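Local coordinates for tight junction protein ZO-3 (Homo sapiens, PDB 3KFV) that scaffolds tight junctions, linking transmembrane proteins such as claudins and occludin to the actin cytoskeleton, at residues E282-A285 with I286-Q290; K187-T190 with V191-A195; T275-T278 with W279-L283. All coordinates share one frame; numbering follows the deposited sequence.

Overall arrangement
All three contacts are local helix contacts in the guanylate kinase-like domain of this SH3–guanylate kinase fragment. Contacts 1 and 3 belong to one helix, 278-290. Contact 3 spans the loop before it and its first turns, contact 1 the later turns; they share Glu282 and Leu283, and their centres are about 11 Å apart. This helix lies against strands 268-272 and 221-227 of the parallel sheet. Contact 2 sits on helix 188-196, which packs on strand 200-203. Its centre is about 21 Å from that of contact 1 and about 28 Å from that of contact 3, with nearest atoms about 12 and 15 Å apart. The crystal is of the apo form, with no ligand at these contacts.

Contact 1 of 3, residues E282-A285 with I286-Q290; sequences ELKA and IIREQ
The guanidinium of Arg288 leans back obliquely over the preceding turn, toward Lys284 O and Ala285 N. Its NH1 is near both Lys284 O, at 3.7 Å, and Lys284 CB, at 3.9 Å. This is i to i+4 packing along helix 278-290, the last helix of the guanylate kinase-like fold. The CG of Arg288 sits beside the backbone N (chi1 -69°) and the chain runs extended from there to NE, which carries the guanidinium back over Lys284. The two positive ends stay apart, with Lys284 NZ 5.2 Å from Arg288 NH2. Lys284 NZ is salt-bridged to Glu165 on helix 155-165, which would probably offset the like charges.

On the buried side Leu283 and Ile287 meet obliquely, methyl to methyl, CD1 to CD1 at 3.9 Å. Leu283 has CG anti to the backbone N (chi1 175°), and with chi2 at 51° this brings its CD1 toward the isoleucine. Leu283 also reaches Val223 and Phe225 of strand 221-227, while Ile287 touches Leu162 of helix 155-165. With an alanine in place of Ile287, Leu283 CD1 and Leu162 would probably lose an apolar neighbour and a gap would open between the two helices. Ile286 faces another way, onto Ala268 and Ile270 of strand 268-272. Glu289 reaches past the helix end to a salt bridge with Arg293. Main-chain bonds tie the turns together: Ile286 N to Glu282 O is 2.9 Å, and Glu289 N to Ala285 O is 3.0 Å.

Contact 2 of 3, residues K187-T190 with V191-A195; sequences KLDT and VRVIA
Asp189 and Arg192 form a salt bridge across one turn of helix 188-196. Arg192 NE donates to Asp189 OD1 at 3.1 Å, and the N-H points almost straight at the oxygen (167°). The oxygen lies at the edge of the guanidinium, nearly in its plane, and accepts the bond through its anti lone pair, the one turned away from OD2. The carboxylate itself is turned 43° from the guanidinium, so the two groups do not pair flat. Arg192 NH2 is farther from the same OD1, at 3.5 Å.

The arginine chain bends at chi3 (-26°), which helps bring NE alongside the carboxylate. Leu188 CD2 comes obliquely to the guanidinium, 4.2 Å from Arg192 NH2, and both Leu188 and Arg192 also touch Tyr218. The other carboxylate oxygen, Asp189 OD2, lies loosely near Val193 CG2.

Backbone bonds set the spacing beneath. Arg192 N binds Leu188 O at 2.9 Å, Val193 N binds Asp189 O at 2.9 Å, and Ile194 N binds Thr190 O weakly at 3.4 Å. Away from the salt bridge, Val191 packs on Ala201 and Leu203 of strand 200-203, and Ile194 also on Ala201. In the chain, helix 188-196 lies between the neighbouring parallel strands 170-172 and 200-203, as part of their beta-alpha-beta connection.

The bridge rests on a single hydrogen bond between exposed residues. A negative aspartate in the first turn of the helix would probably also interact favourably with the positive helix N-terminus.

Contact 3 of 3, residues T275-T278 with W279-L283; sequences TSDT and WYQEL
Asp277 and Gln281 face each other one turn apart at the start of helix 278-290. Their chains run at an angle, but the carboxylate and amide planes are only 18° apart. The side-chain oxygens Asp277 OD2 and Gln281 OE1 are 3.5 Å apart as modelled. Gln281 CG lies 3.6 Å from Asp277 OD2, so the methylene rests against the carboxylate. Gln281 bends at chi2 (-66°), which folds its amide back along the aspartate.

One residue further on, Thr278 and Glu282 run alongside each other in the same direction. Thr278 CG2 is 3.7 Å from Glu282 OE2, a methyl against a carboxylate oxygen. Trp279 packs on Leu272 of strand 268-272 and on Leu236 and Leu240 of helix 230-240. Its CG lies between the backbone N and the carbonyl carbon (chi1 66°), and its CD1 comes within 3.6 Å of Ser276 O at an oblique slant. Tyr280 CB sits 4.0 Å above one face of the indole, offset toward the rim. The indole also packs edge-to-face with Phe225. Tyr280 sends its OH to a hydrogen bond with Glu165 on helix 155-165.

Asp277 occupies the N-cap position, yet its side chain makes no capping bond. Its carbonyl does join the helix: Gln281 N binds Asp277 O at 2.9 Å. The next bond of the helix runs from Glu282 N to Thr278 O, also at 2.9 Å. Here the N-terminus of helix 278-290, following edge strand 268-272 of the parallel sheet, packs Trp279 and Tyr280 into the alpha/beta guanylate kinase-like domain.

Contact 1 of 3, residues E282-A285 with I286-Q290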
loop_
_atom_site.group_PDB
_atom_site.type_symbol
_atom_site.label_atom_id
_atom_site.label_comp_id
_atom_site.label_asym_id
_atom_site.label_seq_id
_atom_site.Cartn_x
_atom_site.Cartn_y
_atom_site.Cartn_z
ATOM N N GLU A 282 -13.257 15.011 -1.938
ATOM C CA GLU A 282 -13.246 13.558 -2.062
ATOM C C GLU A 282 -12.050 12.953 -1.336
ATOM O O GLU A 282 -12.174 11.923 -0.674
ATOM C CB GLU A 282 -13.271 13.139 -3.534
ATOM C CG GLU A 282 -14.683 12.864 -4.049
ATOM C CD GLU A 282 -14.836 13.045 -5.560
ATOM O OE1 GLU A 282 -14.000 12.517 -6.332
ATOM O OE2 GLU A 282 -15.816 13.707 -5.973
ATOM N N LEU A 283 -10.895 13.600 -1.446
ATOM C CA LEU A 283 -9.713 13.117 -0.745
ATOM C C LEU A 283 -10.020 12.958 0.733
ATOM O O LEU A 283 -9.901 11.866 1.279
ATOM C CB LEU A 283 -8.525 14.059 -0.943
ATOM C CG LEU A 283 -7.240 13.738 -0.167
ATOM C CD1 LEU A 283 -6.803 12.290 -0.356
ATOM C CD2 LEU A 283 -6.116 14.687 -0.555
ATOM N N LYS A 284 -10.434 14.048 1.371
ATOM C CA LYS A 284 -10.649 14.060 2.816
ATOM C C LYS A 284 -11.653 13.003 3.259
ATOM O O LYS A 284 -11.483 12.369 4.296
ATOM C CB LYS A 284 -11.082 15.449 3.287
ATOM C CG LYS A 284 -9.939 16.443 3.407
ATOM C CD LYS A 284 -10.384 17.717 4.108
ATOM C CE LYS A 284 -11.379 18.496 3.268
ATOM N NZ LYS A 284 -11.925 19.668 3.997
ATOM N N ALA A 285 -12.697 12.814 2.458
ATOM C CA ALA A 285 -13.721 11.820 2.755
ATOM C C ALA A 285 -13.151 10.403 2.639
ATOM O O ALA A 285 -13.467 9.520 3.441
ATOM C CB ALA A 285 -14.910 12.002 1.824
ATOM N N ILE A 286 -12.300 10.195 1.640
ATOM C CA ILE A 286 -11.698 8.894 1.412
ATOM C C ILE A 286 -10.731 8.485 2.527
ATOM O O ILE A 286 -10.640 7.308 2.875
ATOM C CB ILE A 286 -11.003 8.840 0.042
ATOM C CG1 ILE A 286 -12.052 8.715 -1.064
ATOM C CG2 ILE A 286 -10.003 7.694 -0.019
ATOM C CD1 ILE A 286 -11.484 8.775 -2.456
ATOM N N ILE A 287 -10.015 9.446 3.094
ATOM C CA ILE A 287 -9.109 9.140 4.192
ATOM C C ILE A 287 -9.883 8.722 5.448
ATOM O O ILE A 287 -9.568 7.717 6.079
ATOM C CB ILE A 287 -8.208 10.333 4.527
ATOM C CG1 ILE A 287 -7.325 10.685 3.333
ATOM C CG2 ILE A 287 -7.360 10.034 5.751
ATOM C CD1 ILE A 287 -6.469 11.929 3.552
ATOM N N ARG A 288 -10.905 9.494 5.805
ATOM C CA ARG A 288 -11.705 9.194 6.989
ATOM C C ARG A 288 -12.502 7.901 6.843
ATOM O O ARG A 288 -12.830 7.253 7.834
ATOM C CB ARG A 288 -12.659 10.343 7.310
ATOM C CG ARG A 288 -11.979 11.593 7.790
ATOM C CD ARG A 288 -13.006 12.621 8.220
ATOM N NE ARG A 288 -12.410 13.942 8.381
ATOM C CZ ARG A 288 -12.550 14.935 7.509
ATOM N NH1 ARG A 288 -13.281 14.769 6.410
ATOM N NH2 ARG A 288 -11.964 16.101 7.747
ATOM N N GLU A 289 -12.827 7.537 5.610
ATOM C CA GLU A 289 -13.588 6.321 5.368
ATOM C C GLU A 289 -12.700 5.101 5.500
ATOM O O GLU A 289 -12.929 4.236 6.341
ATOM C CB GLU A 289 -14.190 6.345 3.972
ATOM C CG GLU A 289 -14.976 5.107 3.622
ATOM C CD GLU A 289 -15.258 5.028 2.134
ATOM O OE1 GLU A 289 -14.301 4.765 1.357
ATOM O OE2 GLU A 289 -16.432 5.239 1.738
ATOM N N GLN A 290 -11.676 5.043 4.658
ATOM C CA GLN A 290 -10.788 3.889 4.617
ATOM C C GLN A 290 -10.062 3.682 5.937
ATOM O O GLN A 290 -9.521 2.612 6.184
ATOM C CB GLN A 290 -9.814 3.993 3.439
ATOM C CG GLN A 290 -10.528 4.020 2.098
ATOM C CD GLN A 290 -9.629 3.662 0.936
ATOM O OE1 GLN A 290 -8.447 3.369 1.117
ATOM N NE2 GLN A 290 -10.184 3.683 -0.273
#

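Contact 2 of 3, residues K187-T190 with V191-A195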
loop_
_atom_site.group_PDB
_atom_site.type_symbol
_atom_site.label_atom_id
_atom_site.label_comp_id
_atom_site.label_asym_id
_atom_site.label_seq_id
_atom_site.Cartn_x
_atom_site.Cartn_y
_atom_site.Cartn_z
ATOM N N LYS A 187 12.421 6.579 6.574
ATOM C CA LYS A 187 12.583 5.621 7.663
ATOM C C LYS A 187 11.257 5.312 8.326
ATOM O O LYS A 187 10.459 6.209 8.589
ATOM C CB LYS A 187 13.573 6.147 8.701
ATOM C CG LYS A 187 15.004 6.121 8.212
ATOM C CD LYS A 187 15.841 7.194 8.872
ATOM C CE LYS A 187 17.070 7.493 8.024
ATOM N NZ LYS A 187 17.718 6.228 7.558
ATOM N N LEU A 188 11.032 4.033 8.590
ATOM C CA LEU A 188 9.845 3.582 9.304
ATOM C C LEU A 188 9.624 4.321 10.638
ATOM O O LEU A 188 8.496 4.693 10.962
ATOM C CB LEU A 188 9.937 2.081 9.547
ATOM C CG LEU A 188 8.747 1.434 10.240
ATOM C CD1 LEU A 188 7.507 1.582 9.374
ATOM C CD2 LEU A 188 9.048 -0.027 10.536
ATOM N N ASP A 189 10.691 4.537 11.406
ATOM C CA ASP A 189 10.556 5.203 12.699
ATOM C C ASP A 189 9.914 6.567 12.551
ATOM O O ASP A 189 9.192 7.025 13.442
ATOM C CB ASP A 189 11.900 5.363 13.407
ATOM C CG ASP A 189 11.738 5.642 14.900
ATOM O OD1 ASP A 189 10.974 4.890 15.560
ATOM O OD2 ASP A 189 12.363 6.608 15.411
ATOM N N THR A 190 10.187 7.227 11.432
ATOM C CA THR A 190 9.605 8.537 11.194
ATOM C C THR A 190 8.093 8.414 11.218
ATOM O O THR A 190 7.409 9.198 11.886
ATOM C CB THR A 190 10.052 9.136 9.861
ATOM O OG1 THR A 190 11.441 9.461 9.937
ATOM C CG2 THR A 190 9.278 10.403 9.572
ATOM N N VAL A 191 7.585 7.413 10.501
ATOM C CA VAL A 191 6.150 7.169 10.405
ATOM C C VAL A 191 5.586 6.748 11.757
ATOM O O VAL A 191 4.556 7.259 12.193
ATOM C CB VAL A 191 5.832 6.092 9.352
ATOM C CG1 VAL A 191 4.329 5.931 9.190
ATOM C CG2 VAL A 191 6.476 6.454 8.022
ATOM N N ARG A 192 6.274 5.824 12.422
ATOM C CA ARG A 192 5.867 5.370 13.750
ATOM C C ARG A 192 5.713 6.527 14.747
ATOM O O ARG A 192 4.741 6.593 15.494
ATOM C CB ARG A 192 6.872 4.360 14.301
ATOM C CG ARG A 192 6.305 3.449 15.377
ATOM C CD ARG A 192 7.398 2.835 16.227
ATOM N NE ARG A 192 8.670 2.745 15.517
ATOM C CZ ARG A 192 9.067 1.695 14.800
ATOM N NH1 ARG A 192 8.290 0.626 14.682
ATOM N NH2 ARG A 192 10.251 1.717 14.200
ATOM N N VAL A 193 6.687 7.428 14.770
ATOM C CA VAL A 193 6.647 8.547 15.705
ATOM C C VAL A 193 5.398 9.406 15.484
ATOM O O VAL A 193 4.771 9.849 16.452
ATOM C CB VAL A 193 7.945 9.397 15.643
ATOM C CG1 VAL A 193 7.679 10.837 16.025
ATOM C CG2 VAL A 193 9.005 8.798 16.543
ATOM N N ILE A 194 5.027 9.613 14.219
ATOM C CA ILE A 194 3.861 10.431 13.872
ATOM C C ILE A 194 2.543 9.738 14.215
ATOM O O ILE A 194 1.597 10.378 14.675
ATOM C CB ILE A 194 3.849 10.794 12.377
ATOM C CG1 ILE A 194 4.892 11.873 12.080
ATOM C CG2 ILE A 194 2.469 11.260 11.953
ATOM C CD1 ILE A 194 5.243 11.991 10.608
ATOM N N ALA A 195 2.475 8.430 13.988
ATOM C CA ALA A 195 1.283 7.672 14.344
ATOM C C ALA A 195 1.084 7.613 15.865
ATOM O O ALA A 195 -0.033 7.418 16.348
ATOM C CB ALA A 195 1.344 6.273 13.753
#

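Contact 3 of 3, residues T275-T278 with W279-L283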
loop_
_atom_site.group_PDB
_atom_site.type_symbol
_atom_site.label_atom_id
_atom_site.label_comp_id
_atom_site.label_asym_id
_atom_site.label_seq_id
_atom_site.Cartn_x
_atom_site.Cartn_y
_atom_site.Cartn_z
ATOM N N THR A 275 -10.270 23.117 -11.411
ATOM C CA THR A 275 -9.514 23.895 -10.434
ATOM C C THR A 275 -10.318 24.123 -9.159
ATOM O O THR A 275 -9.952 24.955 -8.321
ATOM C CB THR A 275 -9.078 25.264 -11.015
ATOM O OG1 THR A 275 -10.221 25.960 -11.535
ATOM C CG2 THR A 275 -8.056 25.077 -12.131
ATOM N N SER A 276 -11.415 23.385 -9.015
ATOM C CA SER A 276 -12.251 23.501 -7.824
ATOM C C SER A 276 -11.807 22.533 -6.730
ATOM O O SER A 276 -11.017 21.614 -6.977
ATOM C CB SER A 276 -13.720 23.263 -8.167
ATOM O OG SER A 276 -13.908 21.951 -8.665
ATOM N N ASP A 277 -12.339 22.740 -5.526
ATOM C CA ASP A 277 -11.940 21.980 -4.343
ATOM C C ASP A 277 -12.483 20.549 -4.318
ATOM O O ASP A 277 -12.378 19.859 -3.309
ATOM C CB ASP A 277 -12.389 22.711 -3.073
ATOM C CG ASP A 277 -13.886 22.551 -2.788
ATOM O OD1 ASP A 277 -14.655 22.173 -3.697
ATOM O OD2 ASP A 277 -14.297 22.812 -1.639
ATOM N N THR A 278 -13.059 20.100 -5.424
ATOM C CA THR A 278 -13.739 18.812 -5.432
ATOM C C THR A 278 -12.808 17.630 -5.122
ATOM O O THR A 278 -13.094 16.839 -4.221
ATOM C CB THR A 278 -14.544 18.602 -6.740
ATOM O OG1 THR A 278 -15.717 19.428 -6.705
ATOM C CG2 THR A 278 -14.974 17.154 -6.891
ATOM N N TRP A 279 -11.696 17.514 -5.844
ATOM C CA TRP A 279 -10.765 16.404 -5.613
ATOM C C TRP A 279 -10.240 16.394 -4.183
ATOM O O TRP A 279 -9.986 15.335 -3.612
ATOM C CB TRP A 279 -9.592 16.445 -6.594
ATOM C CG TRP A 279 -8.683 17.634 -6.434
ATOM C CD1 TRP A 279 -8.726 18.797 -7.145
ATOM C CD2 TRP A 279 -7.590 17.768 -5.514
ATOM N NE1 TRP A 279 -7.732 19.648 -6.726
ATOM C CE2 TRP A 279 -7.017 19.040 -5.727
ATOM C CE3 TRP A 279 -7.039 16.938 -4.531
ATOM C CZ2 TRP A 279 -5.921 19.501 -4.994
ATOM C CZ3 TRP A 279 -5.947 17.399 -3.803
ATOM C CH2 TRP A 279 -5.403 18.669 -4.038
ATOM N N TYR A 280 -10.077 17.584 -3.615
ATOM C CA TYR A 280 -9.611 17.733 -2.248
ATOM C C TYR A 280 -10.686 17.283 -1.263
ATOM O O TYR A 280 -10.380 16.685 -0.231
ATOM C CB TYR A 280 -9.226 19.186 -1.979
ATOM C CG TYR A 280 -8.655 19.409 -0.601
ATOM C CD1 TYR A 280 -7.379 18.965 -0.281
ATOM C CD2 TYR A 280 -9.391 20.063 0.383
ATOM C CE1 TYR A 280 -6.851 19.162 0.978
ATOM C CE2 TYR A 280 -8.874 20.263 1.644
ATOM C CZ TYR A 280 -7.602 19.812 1.936
ATOM O OH TYR A 280 -7.073 20.004 3.194
ATOM N N GLN A 281 -11.943 17.579 -1.588
ATOM C CA GLN A 281 -13.078 17.139 -0.780
ATOM C C GLN A 281 -13.173 15.613 -0.755
ATOM O O GLN A 281 -13.170 14.996 0.317
ATOM C CB GLN A 281 -14.384 17.735 -1.311
ATOM C CG GLN A 281 -14.492 19.252 -1.161
ATOM C CD GLN A 281 -14.549 19.703 0.290
ATOM O OE1 GLN A 281 -13.625 20.348 0.789
ATOM N NE2 GLN A 281 -15.633 19.359 0.974
ATOM N N GLU A 282 -13.257 15.011 -1.938
ATOM C CA GLU A 282 -13.246 13.558 -2.062
ATOM C C GLU A 282 -12.050 12.953 -1.336
ATOM O O GLU A 282 -12.174 11.923 -0.674
ATOM C CB GLU A 282 -13.271 13.139 -3.534
ATOM C CG GLU A 282 -14.683 12.864 -4.049
ATOM C CD GLU A 282 -14.836 13.045 -5.560
ATOM O OE1 GLU A 282 -14.000 12.517 -6.332
ATOM O OE2 GLU A 282 -15.816 13.707 -5.973
ATOM N N LEU A 283 -10.895 13.600 -1.446
ATOM C CA LEU A 283 -9.713 13.117 -0.745
ATOM C C LEU A 283 -10.020 12.958 0.733
ATOM O O LEU A 283 -9.901 11.866 1.279
ATOM C CB LEU A 283 -8.525 14.059 -0.943
ATOM C CG LEU A 283 -7.240 13.738 -0.167
ATOM C CD1 LEU A 283 -6.803 12.290 -0.356
ATOM C CD2 LEU A 283 -6.116 14.687 -0.555
#